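Local coordinates for p22 protein (Trypanosoma brucei, PDB 3JV1) that acts as an accessory factor in RNA editing of the cytochrome oxidase subunit II transcript and belongs to the Mam33 family of mitochondrial proteins, at residues T43-R48 against L58-E63; N67-R72 against S90-E95; C102-G107 against S122-G127. All coordinates share one frame; numbering follows the deposited sequence.

Contact 1: T43-R48 against L58-E63; sequences THFTMR and LQLTGE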
loop_
_atom_site.group_PDB
_atom_site.type_symbol
_atom_site.label_atom_id
_atom_site.label_comp_id
_atom_site.label_asym_id
_atom_site.label_seq_id
_atom_site.Cartn_x
_atom_site.Cartn_y
_atom_site.Cartn_z
ATOM N N THR A 43 -4.961 -11.330 13.306
ATOM C CA THR A 43 -6.320 -11.002 12.898
ATOM C C THR A 43 -6.706 -11.533 11.508
ATOM O O THR A 43 -7.839 -11.971 11.300
ATOM C CB THR A 43 -6.548 -9.462 12.994
ATOM O OG1 THR A 43 -7.864 -9.125 12.529
ATOM C CG2 THR A 43 -5.524 -8.728 12.171
ATOM N N HIS A 44 -5.772 -11.523 10.564
ATOM C CA HIS A 44 -6.063 -12.019 9.220
ATOM C C HIS A 44 -5.792 -13.515 9.056
ATOM O O HIS A 44 -4.760 -13.915 8.537
ATOM C CB HIS A 44 -5.260 -11.222 8.190
ATOM C CG HIS A 44 -5.657 -9.781 8.114
ATOM N ND1 HIS A 44 -4.951 -8.852 7.385
ATOM C CD2 HIS A 44 -6.689 -9.111 8.680
ATOM C CE1 HIS A 44 -5.528 -7.670 7.505
ATOM N NE2 HIS A 44 -6.586 -7.801 8.285
ATOM N N PHE A 45 -6.736 -14.337 9.491
ATOM C CA PHE A 45 -6.593 -15.783 9.406
ATOM C C PHE A 45 -6.985 -16.337 8.035
ATOM O O PHE A 45 -7.535 -15.629 7.183
ATOM C CB PHE A 45 -7.441 -16.449 10.496
ATOM C CG PHE A 45 -8.919 -16.171 10.381
ATOM C CD1 PHE A 45 -9.730 -16.970 9.583
ATOM C CD2 PHE A 45 -9.498 -15.107 11.074
ATOM C CE1 PHE A 45 -11.098 -16.717 9.475
ATOM C CE2 PHE A 45 -10.865 -14.840 10.975
ATOM C CZ PHE A 45 -11.670 -15.647 10.173
ATOM N N THR A 46 -6.694 -17.614 7.823
ATOM C CA THR A 46 -7.026 -18.252 6.562
ATOM C C THR A 46 -7.819 -19.528 6.821
ATOM O O THR A 46 -7.627 -20.193 7.836
ATOM C CB THR A 46 -5.763 -18.615 5.768
ATOM O OG1 THR A 46 -5.072 -19.668 6.444
ATOM C CG2 THR A 46 -4.841 -17.423 5.653
ATOM N N MET A 47 -8.723 -19.853 5.904
ATOM C CA MET A 47 -9.532 -21.063 6.006
ATOM C C MET A 47 -9.320 -21.866 4.727
ATOM O O MET A 47 -9.138 -21.291 3.661
ATOM C CB MET A 47 -11.007 -20.707 6.146
ATOM C CG MET A 47 -11.354 -19.930 7.407
ATOM S SD MET A 47 -13.116 -19.538 7.515
ATOM C CE MET A 47 -13.799 -21.185 7.694
ATOM N N ARG A 48 -9.340 -23.193 4.835
ATOM C CA ARG A 48 -9.140 -24.051 3.679
ATOM C C ARG A 48 -10.034 -25.290 3.723
ATOM O O ARG A 48 -10.397 -25.774 4.791
ATOM C CB ARG A 48 -7.683 -24.514 3.608
ATOM C CG ARG A 48 -6.652 -23.408 3.730
ATOM C CD ARG A 48 -5.254 -23.954 3.509
ATOM N NE ARG A 48 -4.223 -22.918 3.538
ATOM C CZ ARG A 48 -3.838 -22.264 4.631
ATOM N NH1 ARG A 48 -4.400 -22.525 5.802
ATOM N NH2 ARG A 48 -2.864 -21.367 4.559
ATOM N N LEU A 58 -9.600 -19.401 1.834
ATOM C CA LEU A 58 -10.181 -18.141 2.277
ATOM C C LEU A 58 -9.121 -17.393 3.070
ATOM O O LEU A 58 -8.674 -17.879 4.104
ATOM C CB LEU A 58 -11.384 -18.400 3.187
ATOM C CG LEU A 58 -12.801 -18.546 2.636
ATOM C CD1 LEU A 58 -13.463 -17.180 2.583
ATOM C CD2 LEU A 58 -12.777 -19.222 1.271
ATOM N N GLN A 59 -8.728 -16.218 2.593
ATOM C CA GLN A 59 -7.714 -15.415 3.280
ATOM C C GLN A 59 -8.268 -14.026 3.565
ATOM O O GLN A 59 -8.553 -13.280 2.625
ATOM C CB GLN A 59 -6.462 -15.241 2.407
ATOM C CG GLN A 59 -5.977 -16.482 1.696
ATOM C CD GLN A 59 -4.802 -16.196 0.773
ATOM O OE1 GLN A 59 -4.852 -15.278 -0.047
ATOM N NE2 GLN A 59 -3.743 -16.989 0.898
ATOM N N LEU A 60 -8.428 -13.675 4.840
ATOM C CA LEU A 60 -8.919 -12.340 5.191
ATOM C C LEU A 60 -7.841 -11.363 4.760
ATOM O O LEU A 60 -6.658 -11.624 4.963
ATOM C CB LEU A 60 -9.136 -12.210 6.698
ATOM C CG LEU A 60 -10.429 -12.746 7.314
ATOM C CD1 LEU A 60 -11.568 -11.808 6.976
ATOM C CD2 LEU A 60 -10.709 -14.149 6.820
ATOM N N THR A 61 -8.240 -10.246 4.160
ATOM C CA THR A 61 -7.268 -9.268 3.701
ATOM C C THR A 61 -7.395 -7.902 4.373
ATOM O O THR A 61 -6.574 -7.015 4.138
ATOM C CB THR A 61 -7.343 -9.077 2.163
ATOM O OG1 THR A 61 -8.668 -8.695 1.791
ATOM C CG2 THR A 61 -6.975 -10.358 1.444
ATOM N N GLY A 62 -8.418 -7.726 5.204
ATOM C CA GLY A 62 -8.572 -6.455 5.884
ATOM C C GLY A 62 -9.980 -6.062 6.272
ATOM O O GLY A 62 -10.927 -6.836 6.123
ATOM N N GLU A 63 -10.091 -4.845 6.797
ATOM C CA GLU A 63 -11.351 -4.243 7.228
ATOM C C GLU A 63 -11.273 -2.869 6.581
ATOM O O GLU A 63 -10.203 -2.266 6.568
ATOM C CB GLU A 63 -11.383 -4.104 8.750
ATOM C CG GLU A 63 -11.073 -5.387 9.514
ATOM C CD GLU A 63 -9.638 -5.861 9.325
ATOM O OE1 GLU A 63 -8.707 -5.073 9.596
ATOM O OE2 GLU A 63 -9.439 -7.022 8.908
#
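Met47 and Leu58 face each other as an antiparallel hydrogen-bonded pair in the beta hairpin of strands 46-51 and 54-63, part of the antiparallel sheet of this Mam33-family fold. Two short backbone bonds close the pair: Met47 N to Leu58 O, and Leu58 N to Met47 O, the latter with an N-H...O angle of 175°. Their CB atoms lie 3.8 Å apart, and both chains then run off the same face toward helix 152-181, where flexible, unbranched methionine and compact leucine fill the space against Leu154, Phe157 and Ile158. On the other face Thr46 and Gln59 form the non-hydrogen-bonded pair; the Thr46 hydroxyl turns to Asp37 of the edge strand.

Toward the hairpin's open end residues 43-45 have left the strand, yet Leu60 N still reaches Phe45 O at 3.2 Å. The Phe45 ring stands with CG between its backbone N and carbonyl carbon (chi1 61°), which brings it back over Leu60: methyl CD2 sits above one ring face, 3.9 Å from the centroid, in a CH-pi contact. Phe161 of helix 152-181 meets the same ring edge-to-face.

His44, centre of an inverse gamma turn, lays one face of its imidazole over the peptide between Thr61 and Gly62. Here the facing strand has a classic bulge opposite Thr73, and glycine suits position 62 because its backbone angles leave no room for a CB beside Thr61 O. A poorly ordered Glu63 approaches the imidazole edge, its carboxylate plane turned 46° from the ring, and its OE2 accepts a weak hydrogen bond from His44 NE2 at 3.0 Å.

Contact 2: N67-R72 against S90-E95; sequences NEEITR and SVEDGE
Thr71 lays its methyl CG2 against the CG methylene of Glu92 at 3.8 Å, the two side chains crossing at a slant where strand 72-80 begins beside the last part of strand 83-92 in the antiparallel sheet. A beta-branched threonine suits this strand start: its methyl meets the aliphatic part of the glutamate, while OG1, set between the backbone N and carbonyl carbon (chi1 63°), bonds Asp64. Next to them along the chain the backbones meet at a single bridge, Arg72 with Val91, an antiparallel hydrogen-bonded pair with CA atoms 5.3 Å apart. Its bond runs from Val91 N to Arg72 O, although the position of that oxygen is somewhat uncertain. Arg72 and Val91 project from the same face toward helix 152-181, where the long arginine forms a salt bridge with Asp159 and the short, branched valine packs beside that same aspartate.

Past Glu92 the chain reverses through a type I' turn to Glu95. Positive phi at both central residues fits Gly94, which has no CB to strain it, and is also adopted by Asp93. Glu69 extends its carboxylate toward this turn and toward Glu92, with OE1 atoms of Glu69 and Glu92 4.4 Å apart; the acidic groups probably repel one another mildly, which nearby solvent would screen. The Glu92 carboxylate leans back along its own strand, where Ser90 OG, also bonded to Asn99, donates a weak hydrogen bond to Glu92 OE2 at 3.3 Å.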
loop_
_atom_site.group_PDB
_atom_site.type_symbol
_atom_site.label_atom_id
_atom_site.label_comp_id
_atom_site.label_asym_id
_atom_site.label_seq_id
_atom_site.Cartn_x
_atom_site.Cartn_y
_atom_site.Cartn_z
ATOM N N ASN A 67 -17.238 3.311 8.744
ATOM C CA ASN A 67 -18.493 2.588 8.656
ATOM C C ASN A 67 -19.174 2.314 9.982
ATOM O O ASN A 67 -18.523 2.023 10.986
ATOM C CB ASN A 67 -18.231 1.261 7.942
ATOM C CG ASN A 67 -17.077 0.483 8.572
ATOM O OD1 ASN A 67 -16.092 1.072 9.019
ATOM N ND2 ASN A 67 -17.189 -0.840 8.597
ATOM N N GLU A 68 -20.499 2.406 9.971
ATOM C CA GLU A 68 -21.288 2.122 11.158
ATOM C C GLU A 68 -21.311 0.602 11.246
ATOM O O GLU A 68 -21.279 0.024 12.335
ATOM C CB GLU A 68 -22.710 2.664 10.999
ATOM C CG GLU A 68 -22.792 4.170 10.824
ATOM C CD GLU A 68 -22.111 4.923 11.949
ATOM O OE1 GLU A 68 -22.346 4.574 13.126
ATOM O OE2 GLU A 68 -21.345 5.867 11.658
ATOM N N GLU A 69 -21.358 -0.033 10.075
ATOM C CA GLU A 69 -21.365 -1.487 9.960
ATOM C C GLU A 69 -19.973 -1.939 9.527
ATOM O O GLU A 69 -19.429 -1.432 8.550
ATOM C CB GLU A 69 -22.383 -1.943 8.912
ATOM C CG GLU A 69 -22.062 -1.465 7.502
ATOM C CD GLU A 69 -22.519 -2.436 6.430
ATOM O OE1 GLU A 69 -22.259 -2.171 5.236
ATOM O OE2 GLU A 69 -23.135 -3.465 6.779
ATOM N N ILE A 70 -19.409 -2.899 10.251
ATOM C CA ILE A 70 -18.076 -3.422 9.959
ATOM C C ILE A 70 -18.059 -4.311 8.715
ATOM O O ILE A 70 -18.750 -5.329 8.665
ATOM C CB ILE A 70 -17.545 -4.252 11.148
ATOM C CG1 ILE A 70 -17.734 -3.471 12.453
ATOM C CG2 ILE A 70 -16.075 -4.593 10.927
ATOM C CD1 ILE A 70 -17.458 -4.276 13.710
ATOM N N THR A 71 -17.267 -3.924 7.716
ATOM C CA THR A 71 -17.157 -4.707 6.489
ATOM C C THR A 71 -15.738 -5.254 6.345
ATOM O O THR A 71 -14.761 -4.507 6.426
ATOM C CB THR A 71 -17.511 -3.865 5.236
ATOM O OG1 THR A 71 -16.578 -2.790 5.098
ATOM C CG2 THR A 71 -18.909 -3.291 5.360
ATOM N N ARG A 72 -15.628 -6.562 6.142
ATOM C CA ARG A 72 -14.328 -7.211 5.998
ATOM C C ARG A 72 -14.037 -7.619 4.556
ATOM O O ARG A 72 -14.943 -7.961 3.800
ATOM C CB ARG A 72 -14.263 -8.450 6.890
ATOM C CG ARG A 72 -14.518 -8.172 8.363
ATOM C CD ARG A 72 -14.584 -9.454 9.177
ATOM N NE ARG A 72 -14.765 -9.189 10.605
ATOM C CZ ARG A 72 -15.790 -8.515 11.119
ATOM N NH1 ARG A 72 -16.734 -8.030 10.324
ATOM N NH2 ARG A 72 -15.879 -8.332 12.430
ATOM N N SER A 90 -15.895 -9.163 -0.085
ATOM C CA SER A 90 -16.072 -8.517 1.197
ATOM C C SER A 90 -17.372 -9.020 1.812
ATOM O O SER A 90 -18.308 -9.388 1.099
ATOM C CB SER A 90 -16.075 -6.995 1.038
ATOM O OG SER A 90 -16.951 -6.587 0.011
ATOM N N VAL A 91 -17.411 -9.084 3.136
ATOM C CA VAL A 91 -18.601 -9.542 3.836
ATOM C C VAL A 91 -19.374 -8.333 4.332
ATOM O O VAL A 91 -18.872 -7.547 5.130
ATOM C CB VAL A 91 -18.246 -10.444 5.043
ATOM C CG1 VAL A 91 -19.497 -10.759 5.848
ATOM C CG2 VAL A 91 -17.609 -11.733 4.558
ATOM N N GLU A 92 -20.592 -8.182 3.830
ATOM C CA GLU A 92 -21.453 -7.076 4.212
ATOM C C GLU A 92 -22.762 -7.655 4.721
ATOM O O GLU A 92 -23.557 -8.198 3.955
ATOM C CB GLU A 92 -21.685 -6.150 3.014
ATOM C CG GLU A 92 -20.435 -5.383 2.605
ATOM C CD GLU A 92 -20.580 -4.657 1.282
ATOM O OE1 GLU A 92 -21.453 -3.772 1.174
ATOM O OE2 GLU A 92 -19.815 -4.969 0.345
ATOM N N ASP A 93 -22.952 -7.558 6.033
ATOM C CA ASP A 93 -24.139 -8.068 6.715
ATOM C C ASP A 93 -24.413 -9.540 6.430
ATOM O O ASP A 93 -25.426 -9.889 5.829
ATOM C CB ASP A 93 -25.375 -7.245 6.345
ATOM C CG ASP A 93 -26.531 -7.462 7.315
ATOM O OD1 ASP A 93 -26.406 -7.043 8.488
ATOM O OD2 ASP A 93 -27.556 -8.056 6.910
ATOM N N GLY A 94 -23.500 -10.401 6.861
ATOM C CA GLY A 94 -23.677 -11.828 6.669
ATOM C C GLY A 94 -23.690 -12.357 5.249
ATOM O O GLY A 94 -23.913 -13.550 5.047
ATOM N N GLU A 95 -23.454 -11.498 4.263
ATOM C CA GLU A 95 -23.444 -11.950 2.875
ATOM C C GLU A 95 -22.136 -11.645 2.167
ATOM O O GLU A 95 -21.463 -10.665 2.480
ATOM C CB GLU A 95 -24.577 -11.302 2.079
ATOM C CG GLU A 95 -25.970 -11.577 2.601
ATOM C CD GLU A 95 -27.033 -11.246 1.570
ATOM O OE1 GLU A 95 -27.000 -10.124 1.018
ATOM O OE2 GLU A 95 -27.899 -12.111 1.314
#

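Contact 3: C102-G107 against S122-G127; sequences CFRHDG and SQLYMG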
loop_
_atom_site.group_PDB
_atom_site.type_symbol
_atom_site.label_atom_id
_atom_site.label_comp_id
_atom_site.label_asym_id
_atom_site.label_seq_id
_atom_site.Cartn_x
_atom_site.Cartn_y
_atom_site.Cartn_z
ATOM N N CYS A 102 -10.542 -12.559 -10.668
ATOM C CA CYS A 102 -9.306 -12.641 -11.428
ATOM C C CYS A 102 -8.987 -14.093 -11.716
ATOM O O CYS A 102 -9.447 -14.999 -11.013
ATOM C CB CYS A 102 -8.132 -12.069 -10.627
ATOM S SG CYS A 102 -8.431 -10.470 -9.905
ATOM N N PHE A 103 -8.201 -14.307 -12.763
ATOM C CA PHE A 103 -7.762 -15.646 -13.086
ATOM C C PHE A 103 -6.242 -15.635 -13.067
ATOM O O PHE A 103 -5.615 -14.752 -13.643
ATOM C CB PHE A 103 -8.234 -16.108 -14.455
ATOM C CG PHE A 103 -7.937 -17.557 -14.710
ATOM C CD1 PHE A 103 -8.695 -18.545 -14.096
ATOM C CD2 PHE A 103 -6.853 -17.935 -15.496
ATOM C CE1 PHE A 103 -8.377 -19.893 -14.257
ATOM C CE2 PHE A 103 -6.528 -19.281 -15.661
ATOM C CZ PHE A 103 -7.295 -20.259 -15.039
ATOM N N ARG A 104 -5.654 -16.612 -12.390
ATOM C CA ARG A 104 -4.208 -16.701 -12.303
ATOM C C ARG A 104 -3.690 -17.998 -12.906
ATOM O O ARG A 104 -3.940 -19.080 -12.381
ATOM C CB ARG A 104 -3.772 -16.594 -10.840
ATOM C CG ARG A 104 -4.178 -15.291 -10.188
ATOM C CD ARG A 104 -3.530 -14.105 -10.879
ATOM N NE ARG A 104 -3.959 -12.841 -10.285
ATOM C CZ ARG A 104 -4.536 -11.855 -10.962
ATOM N NH1 ARG A 104 -4.755 -11.972 -12.270
ATOM N NH2 ARG A 104 -4.903 -10.752 -10.327
ATOM N N HIS A 105 -2.975 -17.883 -14.018
ATOM C CA HIS A 105 -2.413 -19.054 -14.673
ATOM C C HIS A 105 -1.335 -19.663 -13.781
ATOM O O HIS A 105 -1.179 -20.884 -13.714
ATOM C CB HIS A 105 -1.814 -18.663 -16.025
ATOM C CG HIS A 105 -2.836 -18.464 -17.098
ATOM N ND1 HIS A 105 -3.516 -19.512 -17.679
ATOM C CD2 HIS A 105 -3.312 -17.338 -17.681
ATOM C CE1 HIS A 105 -4.366 -19.042 -18.573
ATOM N NE2 HIS A 105 -4.262 -17.725 -18.594
ATOM N N ASP A 106 -0.596 -18.801 -13.095
ATOM C CA ASP A 106 0.459 -19.254 -12.204
ATOM C C ASP A 106 -0.136 -19.433 -10.813
ATOM O O ASP A 106 -0.068 -18.527 -9.982
ATOM C CB ASP A 106 1.587 -18.223 -12.161
ATOM C CG ASP A 106 2.809 -18.729 -11.421
ATOM O OD1 ASP A 106 2.662 -19.647 -10.587
ATOM O OD2 ASP A 106 3.913 -18.199 -11.668
ATOM N N GLY A 107 -0.729 -20.602 -10.579
ATOM C CA GLY A 107 -1.343 -20.900 -9.297
ATOM C C GLY A 107 -0.382 -20.767 -8.130
ATOM O O GLY A 107 -0.767 -20.347 -7.043
ATOM N N SER A 122 -0.123 -7.518 -8.407
ATOM C CA SER A 122 -0.790 -6.221 -8.522
ATOM C C SER A 122 -0.658 -5.642 -9.935
ATOM O O SER A 122 -1.364 -4.705 -10.301
ATOM C CB SER A 122 -0.212 -5.223 -7.511
ATOM O OG SER A 122 1.008 -4.671 -7.980
ATOM N N GLN A 123 0.247 -6.210 -10.724
ATOM C CA GLN A 123 0.467 -5.751 -12.093
ATOM C C GLN A 123 -0.326 -6.568 -13.105
ATOM O O GLN A 123 -0.306 -6.273 -14.295
ATOM C CB GLN A 123 1.953 -5.834 -12.442
ATOM C CG GLN A 123 2.838 -4.964 -11.565
ATOM C CD GLN A 123 4.284 -4.997 -11.995
ATOM O OE1 GLN A 123 4.935 -6.041 -11.946
ATOM N NE2 GLN A 123 4.797 -3.852 -12.430
ATOM N N LEU A 124 -1.025 -7.591 -12.631
ATOM C CA LEU A 124 -1.805 -8.456 -13.515
ATOM C C LEU A 124 -3.222 -7.935 -13.736
ATOM O O LEU A 124 -3.717 -7.099 -12.976
ATOM C CB LEU A 124 -1.876 -9.870 -12.932
ATOM C CG LEU A 124 -0.537 -10.536 -12.623
ATOM C CD1 LEU A 124 -0.791 -11.871 -11.943
ATOM C CD2 LEU A 124 0.267 -10.717 -13.908
ATOM N N TYR A 125 -3.864 -8.446 -14.784
ATOM C CA TYR A 125 -5.232 -8.076 -15.120
ATOM C C TYR A 125 -6.093 -8.403 -13.911
ATOM O O TYR A 125 -5.989 -9.493 -13.345
ATOM C CB TYR A 125 -5.709 -8.876 -16.334
ATOM C CG TYR A 125 -7.116 -8.554 -16.787
ATOM C CD1 TYR A 125 -7.508 -7.239 -17.042
ATOM C CD2 TYR A 125 -8.043 -9.572 -17.004
ATOM C CE1 TYR A 125 -8.791 -6.945 -17.503
ATOM C CE2 TYR A 125 -9.324 -9.291 -17.469
ATOM C CZ TYR A 125 -9.688 -7.979 -17.715
ATOM O OH TYR A 125 -10.952 -7.707 -18.177
ATOM N N MET A 126 -6.939 -7.459 -13.515
ATOM C CA MET A 126 -7.794 -7.644 -12.352
ATOM C C MET A 126 -9.226 -8.030 -12.707
ATOM O O MET A 126 -10.127 -7.934 -11.873
ATOM C CB MET A 126 -7.794 -6.368 -11.521
ATOM C CG MET A 126 -6.421 -5.998 -10.974
ATOM S SD MET A 126 -5.792 -7.262 -9.847
ATOM C CE MET A 126 -6.898 -7.035 -8.467
ATOM N N GLY A 127 -9.425 -8.472 -13.941
ATOM C CA GLY A 127 -10.753 -8.852 -14.386
ATOM C C GLY A 127 -11.598 -7.630 -14.682
ATOM O O GLY A 127 -11.163 -6.506 -14.432
HETATM O O HOH W 1 -7.665 -11.843 -14.194
#
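Arg104 bends at its second torsion (chi2 -62°) after CG has turned beside the backbone N, and the chain thus doubles back from the end of strand 95-104, the outermost strand within this chain of the Mam33 fold's antiparallel sheet, to bring its guanidinium to segment 122-127, in the loop between helices 115-121 and 135-146. The planar group meets Tyr125 O at its edge: NH1 of Arg104 donates to Tyr125 O at 3.0 Å with an angle of 165°, in both the carbonyl and guanidinium planes, while NH2 adds a weak, longer bond to the same oxygen. NH1 also reaches back to Phe103 O, but from above that carbonyl's plane. These bonds fix the rotation of the guanidinium, and arginine suits the place because its several N-H groups can hold one loop carbonyl and one strand carbonyl together.

Carbon atoms lie over both faces: Leu124 CB on one, Cys102 CB on the other, each toward the rim. Leu124 CD1 touches Arg104 CD at 3.7 Å where the two side chains cross. At the edge, beside Tyr125 O, Met126 SD comes 3.6 Å from Arg104 NH2. Two bends in the methionine chain curl its CE to within 4.0 Å of Cys102 SG, a small polarisable thiol that also rests near Met126 O.

The flanks meet the third subunit: the Phe103 ring meets its Phe180 edge-to-face, and Tyr125 packs on its Tyr170. A third hydrogen grips Tyr125 O from a water, which donates to it at 3.0 Å and accepts from Phe103 N at 2.9 Å.

Overall arrangement
From the N terminus the chain first closes contact 1, where the hairpin of strands 46-51 and 54-63 folds back over nine intervening residues. Contact 2 follows, joining the loop before strand 72-80 to the far end of strand 83-92 and closing the hairpin of strands 72-80 and 83-92. Contact 3 comes last: helices 107-111 and 115-121 lie between strand 95-104 and the segment 122-127 that folds back on it. The three succeed one another without nesting or crossing. Contacts 1 and 2 touch through Gly62 and Arg72, whereas contact 3 stands apart, its centre about 25 Å from that of contact 2. Contacts 1 and 3 also border neighbouring subunits of the trimer.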